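Putative exonuclease (Eubacterium rectale, PDB 3L0A) is a putative exonuclease, probably a hydrolase of the PDDEXK nuclease-like clan, and binds a zinc ion through four cysteines. Local coordinates at residues Lys16-Val21 with Gly125-Ile130; Phe192-Thr197 with Ile204-Val209. All coordinates share one frame; numbering follows the deposited sequence.

Contact 1: Lys16-Val21 with Gly125-Ile130; sequences KEYMSV and GAKWKI
Met19 (selenomethionine) sets its CG over one face of the Trp128 indole, and the backbones of the two residues form the parallel beta bridge by which the short strand 19-20 joins strand 126-136 in the mixed sheet of this PDDEXK-like domain. Two bonds straddle Trp128: Met19 N gives to Lys127 O at 3.0 Å, and Lys129 N gives to Met19 O at 2.9 Å. Trp128 CA also comes to 3.1 Å from Met19 O, so that carbonyl takes both an N-H and a CA-H.

The tight part is the Met-aromatic face. With CG anti to the backbone N (chi1 178°), the Met19 chain runs alongside the tryptophan and sets CG 3.3 Å from the centroid of the six-membered ring, almost straight above it, as a CH-pi contact. SE is farther off, above the same ring. Trp128 NE1 donates to Leu123 O, which helps hold the indole's rotation, and Val221 and Met225 of helix 211-232 pack on it, with Val176 of helix 170-185.

Ser20 and Lys129 share the other face, and Lys129 passes its CG 3.6 Å from Tyr18 CB on its way to Tyr9 O and Asn15 OD1, which hold its NZ. Packing slackens toward Glu17 and Lys127, both partly exposed. They run side by side, yet Glu17 OE2 and Lys127 NZ are 3.9 Å apart, a long salt bridge; Glu17 OE2 is hydrogen-bonded to Met2 N, and Tyr18 OH to Met2 O. At the far end Ser20 OG caps Gly23 N, and a water joins the start of helix 21-28 to the strand, accepting from Val21 N and donating to Lys129 O, 2.6 Å from each.

Contact 2: Phe192-Thr197 with Ile204-Val209; sequences FIAGAT and IRIIHV
Phe192 and His208 sit across from each other as a non-hydrogen-bonded pair in an antiparallel beta hairpin, strand 191-197 turning back into strand 204-209. The backbone bonds come in two reciprocal pairs. Ile193 N reaches Ile207 O at 2.9 Å and Ile207 N returns to Ile193 O at 2.8 Å; farther along, Gly195 N donates to Arg205 O, and Arg205 N answers to Gly195 O at 3.1 Å. Between them Ile206 CA-H points to Ile193 O, and past the outer pair Phe192 CA comes to 3.3 Å from Ile207 O.

Across the hairpin the aromatic contact is Phe192 with His208. Their planes are inclined at 35° with centroids 4.8 Å apart, an oblique pairing: Phe192 CZ lies over one face of the imidazole and His208 CD2 over one face of the phenyl, both toward the rim. The closest approach is Phe192 CE2 to His208 CB, 3.6 Å.

Apolar contacts occupy both faces. The two branches of Ile206 divide the work: CG2 meets the Phe192 phenyl at CD2, while CG1, beside the backbone N (chi1 -68°) and bent again at chi2 (-52°), carries CD1 to 3.5 Å from Ala194 CB. On the reverse face Ile193 CD1 lies 4.0 Å from Val209 CG2.

Helix 105-110 covers the Ala194-Ile206 face, Phe107 touching both residues, and Tyr110 meets the Phe192 ring edge-to-face. Strand 140-147 flanks strand 191-197, Asp143 and Lys145 bonding backbone to backbone with it. Beyond strand 204-209, Ile207 and His208 pair in parallel with a strand of the second subunit, which extends the sheet into the neighbouring molecule.

In the fold
Both contacts belong to one mixed sheet but lie on opposite sides of the chain's centre, with contact centres about 26 Å apart and nearest atoms about 11 Å apart. Strands 126-136 and 140-147, neighbours in the sheet, connect them: the first takes part in contact 1, and the second pairs with strand 191-197 of contact 2. The contacts also follow one another along the chain: the two segments of contact 1 both precede those of contact 2. Neither lies at the zinc site of Cys36, Cys241, Cys244 and Cys247. Contact 2 faces the second subunit, and a PE4 molecule, likely a crystallisation additive, lies about 4 Å from the Phe192 side chain.

Contact 1: Lys16-Val21 with Gly125-Ile130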
ATOM      1  N   LYS A  16      30.551  -2.913  22.491  1.00 30.22           N
ATOM      2  CA  LYS A  16      30.613  -3.786  23.649  1.00 30.23           C
ATOM      3  C   LYS A  16      30.847  -2.953  24.905  1.00 29.67           C
ATOM      4  O   LYS A  16      30.187  -3.161  25.918  1.00 30.09           O
ATOM      5  CB  LYS A  16      31.693  -4.865  23.468  1.00 30.55           C
ATOM      6  CG  LYS A  16      31.275  -5.994  22.477  1.00 33.32           C
ATOM      7  CD  LYS A  16      32.112  -7.306  22.606  1.00 35.44           C
ATOM      8  CE  LYS A  16      31.298  -8.522  22.115  1.00 37.20           C
ATOM      9  NZ  LYS A  16      32.106  -9.668  21.573  1.00 37.15           N
ATOM     10  N   GLU A  17      31.768  -1.997  24.830  1.00 28.98           N
ATOM     11  CA  GLU A  17      32.102  -1.129  25.982  1.00 28.57           C
ATOM     12  C   GLU A  17      31.026  -0.051  26.290  1.00 27.15           C
ATOM     13  O   GLU A  17      30.870   0.377  27.437  1.00 26.90           O
ATOM     14  CB  GLU A  17      33.490  -0.468  25.791  1.00 28.70           C
ATOM     15  CG  GLU A  17      34.226  -0.160  27.105  1.00 31.05           C
ATOM     16  CD  GLU A  17      35.672   0.327  26.894  1.00 33.88           C
ATOM     17  OE1 GLU A  17      36.471  -0.422  26.274  1.00 35.82           O
ATOM     18  OE2 GLU A  17      36.012   1.455  27.358  1.00 34.99           O
ATOM     19  N   TYR A  18      30.280   0.382  25.284  1.00 25.80           N
ATOM     20  CA  TYR A  18      29.332   1.458  25.493  1.00 24.78           C
ATOM     21  C   TYR A  18      27.914   1.097  25.038  1.00 24.24           C
ATOM     22  O   TYR A  18      27.708   0.789  23.869  1.00 24.07           O
ATOM     23  CB  TYR A  18      29.825   2.703  24.750  1.00 24.74           C
ATOM     24  CG  TYR A  18      31.151   3.306  25.255  1.00 25.55           C
ATOM     25  CD1 TYR A  18      31.195   4.127  26.392  1.00 26.48           C
ATOM     26  CD2 TYR A  18      32.339   3.102  24.567  1.00 25.74           C
ATOM     27  CE1 TYR A  18      32.406   4.695  26.844  1.00 26.28           C
ATOM     28  CE2 TYR A  18      33.544   3.668  25.011  1.00 27.53           C
ATOM     29  CZ  TYR A  18      33.570   4.459  26.148  1.00 26.39           C
ATOM     30  OH  TYR A  18      34.759   5.005  26.562  1.00 27.60           O
HETATM   31  N   MSE A  19      26.940   1.145  25.953  1.00 23.33           N
HETATM   32  CA  MSE A  19      25.521   1.133  25.569  1.00 22.36           C
HETATM   33  C   MSE A  19      25.268   2.410  24.756  1.00 22.66           C
HETATM   34  O   MSE A  19      25.956   3.418  24.933  1.00 22.19           O
HETATM   35  CB  MSE A  19      24.621   1.110  26.811  1.00 22.12           C
HETATM   36  CG  MSE A  19      23.109   1.139  26.563  1.00 20.27           C
HETATM   37 SE   MSE A  19      22.448  -0.359  25.589  0.75 18.87          SE
HETATM   38  CE  MSE A  19      23.458  -1.730  26.494  1.00 14.84           C
ATOM     39  N   SER A  20      24.299   2.357  23.860  1.00 21.61           N
ATOM     40  CA  SER A  20      23.984   3.485  23.039  1.00 22.15           C
ATOM     41  C   SER A  20      22.482   3.525  22.873  1.00 22.11           C
ATOM     42  O   SER A  20      21.779   2.549  23.186  1.00 22.01           O
ATOM     43  CB  SER A  20      24.657   3.367  21.660  1.00 22.53           C
ATOM     44  OG  SER A  20      23.873   2.622  20.725  1.00 21.69           O
ATOM     45  N   VAL A  21      21.976   4.651  22.389  1.00 21.70           N
ATOM     46  CA  VAL A  21      20.546   4.743  22.190  1.00 22.25           C
ATOM     47  C   VAL A  21      20.115   3.655  21.221  1.00 22.56           C
ATOM     48  O   VAL A  21      19.070   3.038  21.399  1.00 23.54           O
ATOM     49  CB  VAL A  21      20.131   6.100  21.639  1.00 21.94           C
ATOM     50  CG1 VAL A  21      18.697   6.001  20.995  1.00 20.24           C
ATOM     51  CG2 VAL A  21      20.194   7.136  22.739  1.00 21.08           C
ATOM     52  N   GLY A 125      23.806   1.564  35.237  1.00 26.03           N
ATOM     53  CA  GLY A 125      24.604   0.322  35.222  1.00 26.43           C
ATOM     54  C   GLY A 125      25.771   0.292  34.242  1.00 26.62           C
ATOM     55  O   GLY A 125      26.814  -0.265  34.547  1.00 27.55           O
ATOM     56  N   ALA A 126      25.630   0.915  33.082  1.00 26.30           N
ATOM     57  CA  ALA A 126      26.690   0.856  32.061  1.00 26.47           C
ATOM     58  C   ALA A 126      27.273   2.229  31.738  1.00 26.16           C
ATOM     59  O   ALA A 126      26.717   3.271  32.105  1.00 25.89           O
ATOM     60  CB  ALA A 126      26.158   0.193  30.753  1.00 25.86           C
ATOM     61  N   LYS A 127      28.396   2.199  31.028  1.00 25.83           N
ATOM     62  CA  LYS A 127      28.889   3.358  30.311  1.00 25.53           C
ATOM     63  C   LYS A 127      28.003   3.497  29.059  1.00 24.51           C
ATOM     64  O   LYS A 127      27.557   2.483  28.517  1.00 24.55           O
ATOM     65  CB  LYS A 127      30.347   3.140  29.886  1.00 26.09           C
ATOM     66  CG  LYS A 127      31.304   2.743  30.989  1.00 28.00           C
ATOM     67  CD  LYS A 127      32.751   2.602  30.480  1.00 31.23           C
ATOM     68  CE  LYS A 127      33.517   3.933  30.542  1.00 32.33           C
ATOM     69  NZ  LYS A 127      34.993   3.802  30.251  1.00 33.18           N
ATOM     70  N   TRP A 128      27.748   4.731  28.607  1.00 23.25           N
ATOM     71  CA  TRP A 128      27.005   5.008  27.361  1.00 21.74           C
ATOM     72  C   TRP A 128      27.811   5.895  26.408  1.00 21.10           C
ATOM     73  O   TRP A 128      28.772   6.525  26.821  1.00 21.11           O
ATOM     74  CB  TRP A 128      25.696   5.736  27.658  1.00 21.54           C
ATOM     75  CG  TRP A 128      24.628   4.922  28.331  1.00 20.46           C
ATOM     76  CD1 TRP A 128      24.676   4.386  29.585  1.00 16.37           C
ATOM     77  CD2 TRP A 128      23.337   4.597  27.804  1.00 16.94           C
ATOM     78  NE1 TRP A 128      23.508   3.724  29.867  1.00 17.19           N
ATOM     79  CE2 TRP A 128      22.664   3.834  28.797  1.00 17.97           C
ATOM     80  CE3 TRP A 128      22.693   4.851  26.584  1.00 18.94           C
ATOM     81  CZ2 TRP A 128      21.362   3.314  28.609  1.00 19.15           C
ATOM     82  CZ3 TRP A 128      21.389   4.331  26.380  1.00 18.04           C
ATOM     83  CH2 TRP A 128      20.740   3.576  27.397  1.00 18.80           C
ATOM     84  N   LYS A 129      27.403   5.947  25.139  1.00 20.59           N
ATOM     85  CA  LYS A 129      27.965   6.896  24.170  1.00 20.05           C
ATOM     86  C   LYS A 129      26.851   7.576  23.392  1.00 19.51           C
ATOM     87  O   LYS A 129      25.821   6.988  23.173  1.00 18.69           O
ATOM     88  CB  LYS A 129      28.879   6.201  23.167  1.00 20.18           C
ATOM     89  CG  LYS A 129      28.291   4.983  22.473  1.00 18.76           C
ATOM     90  CD  LYS A 129      29.345   4.390  21.538  1.00 18.75           C
ATOM     91  CE  LYS A 129      28.943   3.046  20.895  1.00 19.95           C
ATOM     92  NZ  LYS A 129      28.387   3.208  19.519  1.00 18.64           N
ATOM     93  N   ILE A 130      27.081   8.827  23.006  1.00 19.23           N
ATOM     94  CA  ILE A 130      26.172   9.571  22.117  1.00 18.73           C
ATOM     95  C   ILE A 130      26.989  10.299  21.057  1.00 18.61           C
ATOM     96  O   ILE A 130      28.192  10.548  21.243  1.00 18.12           O
ATOM     97  CB  ILE A 130      25.295  10.590  22.890  1.00 18.40           C
ATOM     98  CG1 ILE A 130      26.174  11.631  23.598  1.00 18.32           C
ATOM     99  CG2 ILE A 130      24.380   9.869  23.931  1.00 17.82           C
ATOM    100  CD1 ILE A 130      25.540  13.027  23.669  1.00 17.33           C
TER
HETATM  101  O   HOH W   1      23.568   6.690  21.818  1.00 19.65           O

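Contact 2: Phe192-Thr197 with Ile204-Val209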
ATOM      1  N   PHE A 192      15.594  19.366  20.302  1.00 19.55           N
ATOM      2  CA  PHE A 192      14.841  19.654  19.092  1.00 19.63           C
ATOM      3  C   PHE A 192      15.180  18.646  17.996  1.00 19.51           C
ATOM      4  O   PHE A 192      16.350  18.305  17.792  1.00 20.54           O
ATOM      5  CB  PHE A 192      15.220  21.021  18.566  1.00 19.85           C
ATOM      6  CG  PHE A 192      14.970  22.151  19.528  1.00 19.91           C
ATOM      7  CD1 PHE A 192      15.956  22.549  20.424  1.00 18.16           C
ATOM      8  CD2 PHE A 192      13.755  22.841  19.509  1.00 20.37           C
ATOM      9  CE1 PHE A 192      15.725  23.604  21.320  1.00 18.83           C
ATOM     10  CE2 PHE A 192      13.532  23.929  20.373  1.00 20.12           C
ATOM     11  CZ  PHE A 192      14.523  24.300  21.286  1.00 18.74           C
ATOM     12  N   ILE A 193      14.148  18.176  17.310  1.00 18.66           N
ATOM     13  CA  ILE A 193      14.278  17.429  16.069  1.00 18.01           C
ATOM     14  C   ILE A 193      14.091  18.381  14.914  1.00 18.10           C
ATOM     15  O   ILE A 193      13.114  19.146  14.860  1.00 17.79           O
ATOM     16  CB  ILE A 193      13.242  16.296  16.002  1.00 18.31           C
ATOM     17  CG1 ILE A 193      13.620  15.205  17.022  1.00 17.41           C
ATOM     18  CG2 ILE A 193      13.163  15.717  14.588  1.00 16.52           C
ATOM     19  CD1 ILE A 193      12.491  14.250  17.389  1.00 18.74           C
ATOM     20  N   ALA A 194      15.059  18.398  14.011  1.00 17.93           N
ATOM     21  CA  ALA A 194      14.968  19.242  12.832  1.00 17.65           C
ATOM     22  C   ALA A 194      14.502  18.303  11.732  1.00 17.98           C
ATOM     23  O   ALA A 194      15.310  17.594  11.131  1.00 18.67           O
ATOM     24  CB  ALA A 194      16.342  19.880  12.503  1.00 17.20           C
ATOM     25  N   GLY A 195      13.194  18.251  11.500  1.00 17.88           N
ATOM     26  CA  GLY A 195      12.632  17.310  10.561  1.00 17.97           C
ATOM     27  C   GLY A 195      12.415  17.833   9.150  1.00 18.61           C
ATOM     28  O   GLY A 195      11.946  18.987   8.959  1.00 17.62           O
ATOM     29  N   ALA A 196      12.714  16.979   8.161  1.00 18.15           N
ATOM     30  CA  ALA A 196      12.368  17.240   6.763  1.00 18.28           C
ATOM     31  C   ALA A 196      11.795  15.976   6.201  1.00 19.39           C
ATOM     32  O   ALA A 196      12.180  14.901   6.623  1.00 17.86           O
ATOM     33  CB  ALA A 196      13.581  17.681   5.974  1.00 18.86           C
ATOM     34  N   THR A 197      10.846  16.097   5.271  1.00 20.11           N
ATOM     35  CA  THR A 197      10.218  14.929   4.708  1.00 20.80           C
ATOM     36  C   THR A 197      10.516  14.723   3.237  1.00 22.76           C
ATOM     37  O   THR A 197      10.956  15.627   2.510  1.00 23.61           O
ATOM     38  CB  THR A 197       8.746  15.006   4.858  1.00 20.54           C
ATOM     39  OG1 THR A 197       8.261  16.067   4.034  1.00 17.90           O
ATOM     40  CG2 THR A 197       8.382  15.312   6.296  1.00 19.83           C
ATOM     41  N   ILE A 204       9.032  20.972   6.213  1.00 22.44           N
ATOM     42  CA  ILE A 204      10.083  21.257   7.196  1.00 21.62           C
ATOM     43  C   ILE A 204       9.516  21.845   8.500  1.00 21.59           C
ATOM     44  O   ILE A 204       8.646  22.749   8.437  1.00 21.56           O
ATOM     45  CB  ILE A 204      11.193  22.261   6.669  1.00 21.69           C
ATOM     46  CG1 ILE A 204      10.662  23.706   6.597  1.00 20.98           C
ATOM     47  CG2 ILE A 204      11.803  21.774   5.341  1.00 23.10           C
ATOM     48  CD1 ILE A 204      11.532  24.683   5.851  1.00 14.01           C
ATOM     49  N   ARG A 205      10.060  21.371   9.644  1.00 20.84           N
ATOM     50  CA  ARG A 205       9.701  21.810  11.002  1.00 20.50           C
ATOM     51  C   ARG A 205      10.872  21.651  11.953  1.00 20.01           C
ATOM     52  O   ARG A 205      11.598  20.662  11.876  1.00 20.60           O
ATOM     53  CB  ARG A 205       8.588  20.929  11.608  1.00 20.34           C
ATOM     54  CG  ARG A 205       7.216  21.017  11.011  1.00 19.38           C
ATOM     55  CD  ARG A 205       6.625  22.364  11.091  1.00 22.74           C
ATOM     56  NE  ARG A 205       5.278  22.389  10.511  1.00 24.23           N
ATOM     57  CZ  ARG A 205       4.491  23.471  10.534  1.00 25.74           C
ATOM     58  NH1 ARG A 205       4.908  24.605  11.095  1.00 26.50           N
ATOM     59  NH2 ARG A 205       3.276  23.426  10.002  1.00 24.70           N
ATOM     60  N   ILE A 206      11.000  22.581  12.893  1.00 19.57           N
ATOM     61  CA  ILE A 206      11.769  22.391  14.126  1.00 19.13           C
ATOM     62  C   ILE A 206      10.797  21.956  15.223  1.00 19.69           C
ATOM     63  O   ILE A 206       9.836  22.666  15.505  1.00 22.33           O
ATOM     64  CB  ILE A 206      12.474  23.703  14.547  1.00 18.84           C
ATOM     65  CG1 ILE A 206      13.578  24.078  13.551  1.00 17.85           C
ATOM     66  CG2 ILE A 206      13.131  23.550  15.899  1.00 19.13           C
ATOM     67  CD1 ILE A 206      14.631  22.886  13.255  1.00 15.19           C
ATOM     68  N   ILE A 207      10.999  20.782  15.827  1.00 20.01           N
ATOM     69  CA  ILE A 207      10.078  20.281  16.848  1.00 18.99           C
ATOM     70  C   ILE A 207      10.777  20.165  18.214  1.00 18.57           C
ATOM     71  O   ILE A 207      11.686  19.351  18.373  1.00 18.78           O
ATOM     72  CB  ILE A 207       9.535  18.922  16.474  1.00 19.22           C
ATOM     73  CG1 ILE A 207       8.917  18.964  15.079  1.00 20.62           C
ATOM     74  CG2 ILE A 207       8.486  18.425  17.515  1.00 17.70           C
ATOM     75  CD1 ILE A 207       9.298  17.845  14.198  1.00 17.42           C
ATOM     76  N   HIS A 208      10.334  20.958  19.189  1.00 17.80           N
ATOM     77  CA  HIS A 208      10.809  20.847  20.584  1.00 17.70           C
ATOM     78  C   HIS A 208      10.099  19.688  21.299  1.00 17.77           C
ATOM     79  O   HIS A 208       8.859  19.670  21.415  1.00 17.76           O
ATOM     80  CB  HIS A 208      10.538  22.134  21.302  1.00 17.14           C
ATOM     81  CG  HIS A 208      11.102  22.203  22.690  1.00 18.40           C
ATOM     82  ND1 HIS A 208      10.830  23.253  23.544  1.00 15.98           N
ATOM     83  CD2 HIS A 208      11.884  21.340  23.383  1.00 16.96           C
ATOM     84  CE1 HIS A 208      11.415  23.018  24.708  1.00 18.29           C
ATOM     85  NE2 HIS A 208      12.041  21.853  24.640  1.00 16.18           N
ATOM     86  N   VAL A 209      10.889  18.716  21.749  1.00 17.74           N
ATOM     87  CA  VAL A 209      10.396  17.582  22.550  1.00 17.57           C
ATOM     88  C   VAL A 209      10.612  17.960  24.018  1.00 17.91           C
ATOM     89  O   VAL A 209      11.739  18.009  24.479  1.00 18.41           O
ATOM     90  CB  VAL A 209      11.168  16.281  22.211  1.00 18.55           C
ATOM     91  CG1 VAL A 209      10.575  15.085  22.950  1.00 16.45           C
ATOM     92  CG2 VAL A 209      11.201  16.029  20.691  1.00 15.98           C
TER